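PDB 3VU1: putative uncharacterized protein PH0242 from Pyrococcus horikoshii, which is the C-terminal globular part of an archaeal oligosaccharyltransferase, AglB, in which a mixed helix-and-sheet region is joined to domains rich in beta strands. Local coordinates for residues A[10-16]-A[240-245]; A[59-63]-A[395-399]; A[373-379]-A[435-441]. One frame throughout, in Å; residues are numbered along the deposited sequence.

Contact 1 of 3, residues A[10-16]-A[240-245]; sequences VTGWEQA and YQYGSV
Thr11 and Gly12 meet the type II' turn Tyr242-Val245 backbone to backbone: Ser244 N donates to Thr11 O over 2.7 Å, reaching it from above the carbonyl plane, and the CA atoms of Gly12 and Gly243 come within 4.3 Å. Turns of this kind join adjacent antiparallel strands, and here the connection also docks on a helix start. Gly12 is the N-cap residue, and its CA makes a CA-H...O contact with Tyr242 O at 3.3 Å. Gly243 has the positive phi that glycine accepts readily. Beyond the backbone, Gln15 lies flat on Tyr242. Its chain bends at chi2 (75°), which brings the amide nearly parallel to the ring, 20° apart, while CG sits over the ring centre, 3.7 Å from the centroid; Val10 CG1 approaches the edge of the same ring. Val245 straddles the helix start, CG1 against Ala16 CB at 3.7 Å and CG2 over the five-membered ring of Trp13. Trp13 also stacks on Tyr36, and Tyr240 on Trp19. Helix 13-23 thus begins against the hairpin of strands 236-242 and 245-250, with Ile88 and Tyr90 of strand 86-90 packing alongside Val245.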
loop_
_atom_site.group_PDB
_atom_site.type_symbol
_atom_site.label_atom_id
_atom_site.label_comp_id
_atom_site.label_asym_id
_atom_site.label_seq_id
_atom_site.Cartn_x
_atom_site.Cartn_y
_atom_site.Cartn_z
ATOM N N VAL A 10 -10.529 -19.285 13.218
ATOM C CA VAL A 10 -9.204 -19.063 12.675
ATOM C C VAL A 10 -9.186 -17.676 12.032
ATOM O O VAL A 10 -9.897 -17.435 11.061
ATOM C CB VAL A 10 -8.864 -20.154 11.631
ATOM C CG1 VAL A 10 -7.436 -20.000 11.124
ATOM C CG2 VAL A 10 -9.074 -21.542 12.229
ATOM N N THR A 11 -8.375 -16.765 12.574
ATOM C CA THR A 11 -8.323 -15.383 12.069
ATOM C C THR A 11 -7.533 -15.315 10.788
ATOM O O THR A 11 -7.839 -14.497 9.913
ATOM C CB THR A 11 -7.655 -14.412 13.053
ATOM O OG1 THR A 11 -6.307 -14.833 13.306
ATOM C CG2 THR A 11 -8.413 -14.344 14.335
ATOM N N GLY A 12 -6.510 -16.169 10.697
ATOM C CA GLY A 12 -5.624 -16.216 9.539
ATOM C C GLY A 12 -4.206 -15.847 9.919
ATOM O O GLY A 12 -3.262 -16.192 9.213
ATOM N N TRP A 13 -4.050 -15.180 11.059
ATOM C CA TRP A 13 -2.738 -14.652 11.464
ATOM C C TRP A 13 -1.661 -15.661 11.677
ATOM O O TRP A 13 -0.493 -15.414 11.350
ATOM C CB TRP A 13 -2.871 -13.771 12.716
ATOM C CG TRP A 13 -3.312 -12.385 12.375
ATOM C CD1 TRP A 13 -4.610 -11.865 12.367
ATOM C CD2 TRP A 13 -2.460 -11.294 11.932
ATOM N NE1 TRP A 13 -4.614 -10.536 11.986
ATOM C CE2 TRP A 13 -3.352 -10.139 11.692
ATOM C CE3 TRP A 13 -1.107 -11.148 11.744
ATOM C CZ2 TRP A 13 -2.869 -8.924 11.273
ATOM C CZ3 TRP A 13 -0.625 -9.903 11.324
ATOM C CH2 TRP A 13 -1.479 -8.824 11.099
ATOM N N GLU A 14 -2.027 -16.793 12.268
ATOM C CA GLU A 14 -1.036 -17.827 12.565
ATOM C C GLU A 14 -0.502 -18.385 11.258
ATOM O O GLU A 14 0.718 -18.551 11.113
ATOM C CB GLU A 14 -1.611 -18.932 13.447
ATOM C CG GLU A 14 -2.404 -18.405 14.636
ATOM C CD GLU A 14 -2.687 -19.451 15.695
ATOM O OE1 GLU A 14 -2.805 -20.677 15.384
ATOM O OE2 GLU A 14 -2.808 -19.030 16.859
ATOM N N GLN A 15 -1.413 -18.621 10.302
ATOM C CA GLN A 15 -1.043 -19.119 8.992
ATOM C C GLN A 15 -0.226 -18.113 8.186
ATOM O O GLN A 15 0.701 -18.481 7.451
ATOM C CB GLN A 15 -2.279 -19.517 8.197
ATOM C CG GLN A 15 -2.975 -20.748 8.723
ATOM C CD GLN A 15 -3.767 -20.480 10.003
ATOM O OE1 GLN A 15 -4.208 -19.353 10.279
ATOM N NE2 GLN A 15 -3.943 -21.515 10.788
ATOM N N ALA A 16 -0.583 -16.841 8.312
ATOM C CA ALA A 16 0.081 -15.779 7.558
ATOM C C ALA A 16 1.503 -15.596 8.010
ATOM O O ALA A 16 2.397 -15.491 7.180
ATOM C CB ALA A 16 -0.696 -14.472 7.648
ATOM N N TYR A 240 -0.807 -14.358 -0.570
ATOM C CA TYR A 240 -1.271 -15.384 0.371
ATOM C C TYR A 240 -2.510 -14.872 1.060
ATOM O O TYR A 240 -2.593 -13.678 1.373
ATOM C CB TYR A 240 -0.210 -15.702 1.424
ATOM C CG TYR A 240 -0.590 -16.835 2.348
ATOM C CD1 TYR A 240 -1.038 -16.601 3.651
ATOM C CD2 TYR A 240 -0.496 -18.147 1.922
ATOM C CE1 TYR A 240 -1.382 -17.656 4.490
ATOM C CE2 TYR A 240 -0.823 -19.200 2.741
ATOM C CZ TYR A 240 -1.273 -18.969 4.017
ATOM O OH TYR A 240 -1.607 -20.073 4.787
ATOM N N GLN A 241 -3.466 -15.769 1.276
ATOM C CA GLN A 241 -4.660 -15.498 2.077
ATOM C C GLN A 241 -5.109 -16.691 2.893
ATOM O O GLN A 241 -4.901 -17.845 2.514
ATOM C CB GLN A 241 -5.852 -14.982 1.269
ATOM C CG GLN A 241 -6.078 -15.601 -0.096
ATOM C CD GLN A 241 -6.726 -14.610 -1.058
ATOM O OE1 GLN A 241 -6.112 -14.187 -2.060
ATOM N NE2 GLN A 241 -7.964 -14.200 -0.736
ATOM N N TYR A 242 -5.728 -16.382 4.026
ATOM C CA TYR A 242 -6.180 -17.364 4.963
ATOM C C TYR A 242 -7.107 -16.690 5.954
ATOM O O TYR A 242 -6.798 -15.620 6.514
ATOM C CB TYR A 242 -5.007 -18.042 5.669
ATOM C CG TYR A 242 -5.415 -19.418 6.093
ATOM C CD1 TYR A 242 -5.099 -20.550 5.312
ATOM C CD2 TYR A 242 -6.208 -19.596 7.231
ATOM C CE1 TYR A 242 -5.532 -21.820 5.698
ATOM C CE2 TYR A 242 -6.634 -20.850 7.625
ATOM C CZ TYR A 242 -6.303 -21.951 6.864
ATOM O OH TYR A 242 -6.763 -23.161 7.302
ATOM N N GLY A 243 -8.261 -17.301 6.177
ATOM C CA GLY A 243 -9.191 -16.729 7.126
ATOM C C GLY A 243 -9.521 -15.313 6.723
ATOM O O GLY A 243 -10.013 -15.080 5.612
ATOM N N SER A 244 -9.227 -14.372 7.618
ATOM C CA SER A 244 -9.496 -12.957 7.392
ATOM C C SER A 244 -8.203 -12.162 7.145
ATOM O O SER A 244 -8.168 -10.961 7.404
ATOM C CB SER A 244 -10.157 -12.384 8.617
ATOM O OG SER A 244 -11.416 -12.953 8.841
ATOM N N VAL A 245 -7.143 -12.823 6.681
ATOM C CA VAL A 245 -5.898 -12.150 6.443
ATOM C C VAL A 245 -5.480 -12.314 4.975
ATOM O O VAL A 245 -5.398 -13.440 4.458
ATOM C CB VAL A 245 -4.756 -12.695 7.339
ATOM C CG1 VAL A 245 -3.423 -12.109 6.932
ATOM C CG2 VAL A 245 -4.997 -12.406 8.810
#

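Contact 2 of 3, residues A[59-63]-A[395-399]; sequences DRDHI and FIYLV
Asp59 meets Ile396 first through its backbone carbonyl, O lying 3.3 Å from Ile396 CG2, while the carboxylate passes across the tip of the same isoleucine, with Asp59 OD2 4.0 Å from Ile396 CD1. Its chi1 of 54° sets CG between the backbone N and the carbonyl carbon, a turn that lets OD1 accept from Arg60 N, from above the carboxylate plane; OD2 meanwhile forms a salt bridge with Arg470. Arg60 gives the strand less: its backbone N and CG graze Ile396 CD1, and the extended chain carries the guanidinium off to a cation-pi contact with Trp82. Two residues on, His62 offers a ring face to Leu398. The leucine's CD2 stands over that face, 3.8 Å from the ring centroid and offset toward the rim, and Leu398 CD1 lies 3.6 Å from His62 CE1. Because ND1 is hydrogen-bonded to Leu103 O, the rotation of the imidazole is probably fixed as well. Ile63 completes the series, its CG1 3.7 Å from Ile396 CD1. Ile396 thus touches Asp59, Arg60 and Ile63, of which Ile63 is the apolar partner. Helix 60-69 lies against strand 385-401, which is paired with strands 412-431 and 464-487; Met417 and Pro415 of the former and Arg467 of the latter also border the contact, while helix 448-460 packs on Phe395 and Tyr397.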
loop_
_atom_site.group_PDB
_atom_site.type_symbol
_atom_site.label_atom_id
_atom_site.label_comp_id
_atom_site.label_asym_id
_atom_site.label_seq_id
_atom_site.Cartn_x
_atom_site.Cartn_y
_atom_site.Cartn_z
ATOM N N ASP A 59 3.779 7.645 15.061
ATOM C CA ASP A 59 3.817 8.683 14.025
ATOM C C ASP A 59 3.392 8.043 12.690
ATOM O O ASP A 59 2.568 8.614 11.949
ATOM C CB ASP A 59 5.200 9.326 13.917
ATOM C CG ASP A 59 6.306 8.314 13.719
ATOM O OD1 ASP A 59 6.041 7.097 13.909
ATOM O OD2 ASP A 59 7.442 8.722 13.358
ATOM N N ARG A 60 3.929 6.838 12.436
ATOM C CA ARG A 60 3.606 6.037 11.265
ATOM C C ARG A 60 2.135 5.580 11.198
ATOM O O ARG A 60 1.638 5.267 10.114
ATOM C CB ARG A 60 4.574 4.860 11.115
ATOM C CG ARG A 60 5.945 5.276 10.629
ATOM C CD ARG A 60 6.853 4.093 10.395
ATOM N NE ARG A 60 8.139 4.539 9.859
ATOM C CZ ARG A 60 9.094 3.723 9.400
ATOM N NH1 ARG A 60 8.909 2.416 9.414
ATOM N NH2 ARG A 60 10.239 4.216 8.907
ATOM N N ASP A 61 1.445 5.567 12.336
ATOM C CA ASP A 61 0.015 5.262 12.389
ATOM C C ASP A 61 -0.799 6.156 11.464
ATOM O O ASP A 61 -1.725 5.694 10.792
ATOM C CB ASP A 61 -0.527 5.442 13.820
ATOM C CG ASP A 61 -0.209 4.245 14.762
ATOM O OD1 ASP A 61 0.612 3.341 14.417
ATOM O OD2 ASP A 61 -0.803 4.235 15.873
ATOM N N HIS A 62 -0.458 7.441 11.434
ATOM C CA HIS A 62 -1.177 8.408 10.611
ATOM C C HIS A 62 -0.966 8.114 9.160
ATOM O O HIS A 62 -1.878 8.344 8.330
ATOM C CB HIS A 62 -0.733 9.825 10.912
ATOM C CG HIS A 62 -1.162 10.304 12.262
ATOM N ND1 HIS A 62 -2.414 10.730 12.510
ATOM C CD2 HIS A 62 -0.468 10.372 13.480
ATOM C CE1 HIS A 62 -2.519 11.083 13.808
ATOM N NE2 HIS A 62 -1.328 10.857 14.401
ATOM N N ILE A 63 0.225 7.603 8.835
ATOM C CA ILE A 63 0.523 7.289 7.458
ATOM C C ILE A 63 -0.150 5.975 7.015
ATOM O O ILE A 63 -0.785 5.908 5.934
ATOM C CB ILE A 63 2.041 7.369 7.174
ATOM C CG1 ILE A 63 2.574 8.739 7.624
ATOM C CG2 ILE A 63 2.326 7.126 5.699
ATOM C CD1 ILE A 63 1.773 9.948 7.156
ATOM N N PHE A 395 9.634 13.807 8.445
ATOM C CA PHE A 395 8.649 14.515 9.258
ATOM C C PHE A 395 7.253 13.970 8.975
ATOM O O PHE A 395 6.746 14.055 7.844
ATOM C CB PHE A 395 8.631 16.007 8.906
ATOM C CG PHE A 395 9.789 16.786 9.446
ATOM C CD1 PHE A 395 9.589 17.719 10.458
ATOM C CD2 PHE A 395 11.067 16.618 8.930
ATOM C CE1 PHE A 395 10.648 18.460 10.958
ATOM C CE2 PHE A 395 12.135 17.352 9.433
ATOM C CZ PHE A 395 11.924 18.268 10.448
ATOM N N ILE A 396 6.623 13.405 9.991
ATOM C CA ILE A 396 5.223 13.048 9.871
ATOM C C ILE A 396 4.478 14.080 10.687
ATOM O O ILE A 396 4.766 14.268 11.893
ATOM C CB ILE A 396 4.924 11.632 10.394
ATOM C CG1 ILE A 396 5.409 10.596 9.381
ATOM C CG2 ILE A 396 3.429 11.471 10.617
ATOM C CD1 ILE A 396 5.490 9.166 9.909
ATOM N N TYR A 397 3.532 14.752 10.038
ATOM C CA TYR A 397 2.748 15.773 10.721
ATOM C C TYR A 397 1.300 15.866 10.243
ATOM O O TYR A 397 0.932 15.272 9.224
ATOM C CB TYR A 397 3.436 17.124 10.571
ATOM C CG TYR A 397 3.681 17.551 9.132
ATOM C CD1 TYR A 397 2.808 18.442 8.498
ATOM C CD2 TYR A 397 4.782 17.085 8.419
ATOM C CE1 TYR A 397 3.022 18.866 7.201
ATOM C CE2 TYR A 397 5.010 17.507 7.119
ATOM C CZ TYR A 397 4.121 18.396 6.513
ATOM O OH TYR A 397 4.330 18.836 5.228
ATOM N N LEU A 398 0.491 16.610 10.995
ATOM C CA LEU A 398 -0.917 16.815 10.678
ATOM C C LEU A 398 -1.201 18.267 10.291
ATOM O O LEU A 398 -0.568 19.197 10.811
ATOM C CB LEU A 398 -1.790 16.423 11.868
ATOM C CG LEU A 398 -1.591 15.025 12.452
ATOM C CD1 LEU A 398 -2.690 14.695 13.466
ATOM C CD2 LEU A 398 -1.505 13.966 11.355
ATOM N N VAL A 399 -2.148 18.471 9.384
ATOM C CA VAL A 399 -2.611 19.822 9.091
ATOM C C VAL A 399 -4.126 19.880 9.214
ATOM O O VAL A 399 -4.842 19.215 8.471
ATOM C CB VAL A 399 -2.156 20.349 7.710
ATOM C CG1 VAL A 399 -2.680 21.770 7.496
ATOM C CG2 VAL A 399 -0.634 20.319 7.595
#

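Contact 3 of 3, residues A[373-379]-A[435-441]; sequences GRLELKV and ENEIVVN
Val379 O is approached by two nitrogens of Asn436: the backbone N at 2.8 Å in a weak, bent bond, and ND2 at 3.4 Å in another weak one. In return Val379 N donates to Asn436 O at 3.0 Å. The main partner of the side-chain ND2 is Arg432 O, so Asn436 links the strand pair to the preceding connection. From there the ladder runs regularly. Leu377 and Ile438 exchange two bonds, the shorter being Ile438 N to Leu377 O at 2.8 Å, and Leu375 and Val440 exchange another two. Glu376 and Val439 form the non-hydrogen-bonded pair between these two, and Lys378 and Glu437 the one between Leu377-Ile438 and Val379-Asn436. On the face bearing Leu375, Leu377, Val379, Ile438 and Val440, with Asn436 at its end, apolar side chains mesh, Leu377 CD1 meeting Ile438 CG2 at 3.8 Å. The other face is largely polar. Arg374 bends at chi3 (44°) and lays its guanidinium over Val439 CG1. Lys378 CG lies 3.5 Å from Glu437 CG, the two chains side by side. The curled lysine carries Lys378 NZ toward Glu435 OE1 in a long salt bridge of 3.8 Å. Leu389, Leu425 and Phe475 cover the apolar side. The short segments run antiparallel at 165°, and the alternation of an apolar with a polar face is that of an amphipathic antiparallel pair, here in the Peripheral 2 domain.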
loop_
_atom_site.group_PDB
_atom_site.type_symbol
_atom_site.label_atom_id
_atom_site.label_comp_id
_atom_site.label_asym_id
_atom_site.label_seq_id
_atom_site.Cartn_x
_atom_site.Cartn_y
_atom_site.Cartn_z
ATOM N N GLY A 373 30.516 12.335 15.230
ATOM C CA GLY A 373 31.163 11.096 15.722
ATOM C C GLY A 373 31.227 9.799 14.920
ATOM O O GLY A 373 30.753 9.710 13.795
ATOM N N ARG A 374 31.847 8.786 15.510
ATOM C CA ARG A 374 31.900 7.479 14.902
ATOM C C ARG A 374 30.553 6.793 15.038
ATOM O O ARG A 374 30.003 6.677 16.141
ATOM C CB ARG A 374 33.011 6.633 15.502
ATOM C CG ARG A 374 34.298 6.689 14.689
ATOM C CD ARG A 374 35.430 5.931 15.372
ATOM N NE ARG A 374 34.970 4.644 15.893
ATOM C CZ ARG A 374 35.285 3.467 15.366
ATOM N NH1 ARG A 374 34.804 2.348 15.908
ATOM N NH2 ARG A 374 36.086 3.408 14.304
ATOM N N LEU A 375 30.028 6.368 13.889
ATOM C CA LEU A 375 28.721 5.743 13.780
ATOM C C LEU A 375 28.949 4.331 13.336
ATOM O O LEU A 375 29.654 4.115 12.347
ATOM C CB LEU A 375 27.887 6.494 12.743
ATOM C CG LEU A 375 26.628 5.878 12.120
ATOM C CD1 LEU A 375 25.479 5.801 13.123
ATOM C CD2 LEU A 375 26.224 6.669 10.873
ATOM N N GLU A 376 28.372 3.378 14.072
ATOM C CA GLU A 376 28.545 1.946 13.795
ATOM C C GLU A 376 27.212 1.242 13.539
ATOM O O GLU A 376 26.356 1.167 14.422
ATOM C CB GLU A 376 29.277 1.248 14.939
ATOM C CG GLU A 376 30.716 1.704 15.167
ATOM C CD GLU A 376 31.072 1.806 16.653
ATOM O OE1 GLU A 376 31.111 0.755 17.350
ATOM O OE2 GLU A 376 31.299 2.953 17.126
ATOM N N LEU A 377 27.055 0.730 12.320
ATOM C CA LEU A 377 25.834 0.066 11.878
ATOM C C LEU A 377 26.170 -1.333 11.449
ATOM O O LEU A 377 27.237 -1.581 10.897
ATOM C CB LEU A 377 25.262 0.742 10.636
ATOM C CG LEU A 377 25.013 2.229 10.662
ATOM C CD1 LEU A 377 25.244 2.829 9.292
ATOM C CD2 LEU A 377 23.599 2.489 11.130
ATOM N N LYS A 378 25.235 -2.237 11.683
ATOM C CA LYS A 378 25.253 -3.536 11.069
ATOM C C LYS A 378 23.951 -3.634 10.263
ATOM O O LYS A 378 22.844 -3.469 10.800
ATOM C CB LYS A 378 25.383 -4.643 12.134
ATOM C CG LYS A 378 26.786 -5.233 12.273
ATOM C CD LYS A 378 27.369 -5.187 13.698
ATOM C CE LYS A 378 26.482 -5.810 14.782
ATOM N NZ LYS A 378 26.176 -7.257 14.581
ATOM N N VAL A 379 24.088 -3.883 8.967
ATOM C CA VAL A 379 22.938 -3.930 8.073
ATOM C C VAL A 379 22.929 -5.196 7.224
ATOM O O VAL A 379 23.987 -5.666 6.806
ATOM C CB VAL A 379 22.874 -2.663 7.200
ATOM C CG1 VAL A 379 24.132 -2.506 6.366
ATOM C CG2 VAL A 379 21.633 -2.669 6.328
ATOM N N GLU A 435 25.017 -10.025 6.704
ATOM C CA GLU A 435 25.345 -8.892 7.557
ATOM C C GLU A 435 26.557 -8.121 7.051
ATOM O O GLU A 435 27.461 -8.704 6.460
ATOM C CB GLU A 435 25.516 -9.332 8.994
ATOM C CG GLU A 435 24.268 -10.029 9.512
ATOM C CD GLU A 435 24.133 -9.996 11.023
ATOM O OE1 GLU A 435 24.943 -9.305 11.690
ATOM O OE2 GLU A 435 23.199 -10.659 11.538
ATOM N N ASN A 436 26.531 -6.801 7.250
ATOM C CA ASN A 436 27.587 -5.891 6.834
ATOM C C ASN A 436 27.884 -4.933 7.954
ATOM O O ASN A 436 26.977 -4.236 8.393
ATOM C CB ASN A 436 27.126 -5.056 5.651
ATOM C CG ASN A 436 27.068 -5.837 4.376
ATOM O OD1 ASN A 436 28.023 -5.831 3.599
ATOM N ND2 ASN A 436 25.949 -6.522 4.145
ATOM N N GLU A 437 29.136 -4.872 8.410
ATOM C CA GLU A 437 29.513 -3.899 9.443
ATOM C C GLU A 437 29.992 -2.624 8.803
ATOM O O GLU A 437 30.800 -2.656 7.882
ATOM C CB GLU A 437 30.609 -4.431 10.341
ATOM C CG GLU A 437 30.154 -5.440 11.369
ATOM C CD GLU A 437 31.330 -6.199 11.945
ATOM O OE1 GLU A 437 32.257 -5.554 12.493
ATOM O OE2 GLU A 437 31.333 -7.442 11.840
ATOM N N ILE A 438 29.487 -1.498 9.288
ATOM C CA ILE A 438 29.796 -0.212 8.690
ATOM C C ILE A 438 30.230 0.791 9.749
ATOM O O ILE A 438 29.569 0.937 10.788
ATOM C CB ILE A 438 28.622 0.316 7.819
ATOM C CG1 ILE A 438 28.746 -0.201 6.387
ATOM C CG2 ILE A 438 28.607 1.835 7.743
ATOM C CD1 ILE A 438 28.073 -1.531 6.161
ATOM N N VAL A 439 31.351 1.466 9.464
ATOM C CA VAL A 439 31.916 2.469 10.358
ATOM C C VAL A 439 32.259 3.747 9.588
ATOM O O VAL A 439 32.947 3.693 8.573
ATOM C CB VAL A 439 33.175 1.934 11.079
ATOM C CG1 VAL A 439 33.585 2.900 12.186
ATOM C CG2 VAL A 439 32.944 0.528 11.650
ATOM N N VAL A 440 31.768 4.892 10.064
ATOM C CA VAL A 440 31.940 6.169 9.354
ATOM C C VAL A 440 31.879 7.334 10.333
ATOM O O VAL A 440 31.297 7.202 11.423
ATOM C CB VAL A 440 30.882 6.408 8.218
ATOM C CG1 VAL A 440 31.085 5.450 7.048
ATOM C CG2 VAL A 440 29.448 6.343 8.741
ATOM N N ASN A 441 32.484 8.462 9.938
ATOM C CA ASN A 441 32.370 9.726 10.678
ATOM C C ASN A 441 31.133 10.479 10.232
ATOM O O ASN A 441 30.876 10.616 9.028
ATOM C CB ASN A 441 33.606 10.611 10.479
ATOM C CG ASN A 441 34.832 10.110 11.237
ATOM O OD1 ASN A 441 34.736 9.362 12.223
ATOM N ND2 ASN A 441 36.002 10.541 10.782
#

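Overall arrangement
Read from the N terminus, the chain shows how contacts distant in sequence interlock a fold. Residues 10-16 lead into the first helix, and 240-245 closes contact 1, a loop of 223 residues. Within that span lies 59-63, which finds its partner only at 395-399, so contacts 1 and 2 cross. Segment 373-379 then falls before contact 2 has closed and pairs with 435-441 after it, so contacts 2 and 3 cross too, whereas contacts 1 and 3 follow in series. Contact 1 ties the N-terminal helix to a small mixed sheet, contact 2 ties helix 60-69 to the large antiparallel sheet, and contact 3 pairs strands of that large sheet. Centres of contacts 2 and 3 lie about 29 Å apart.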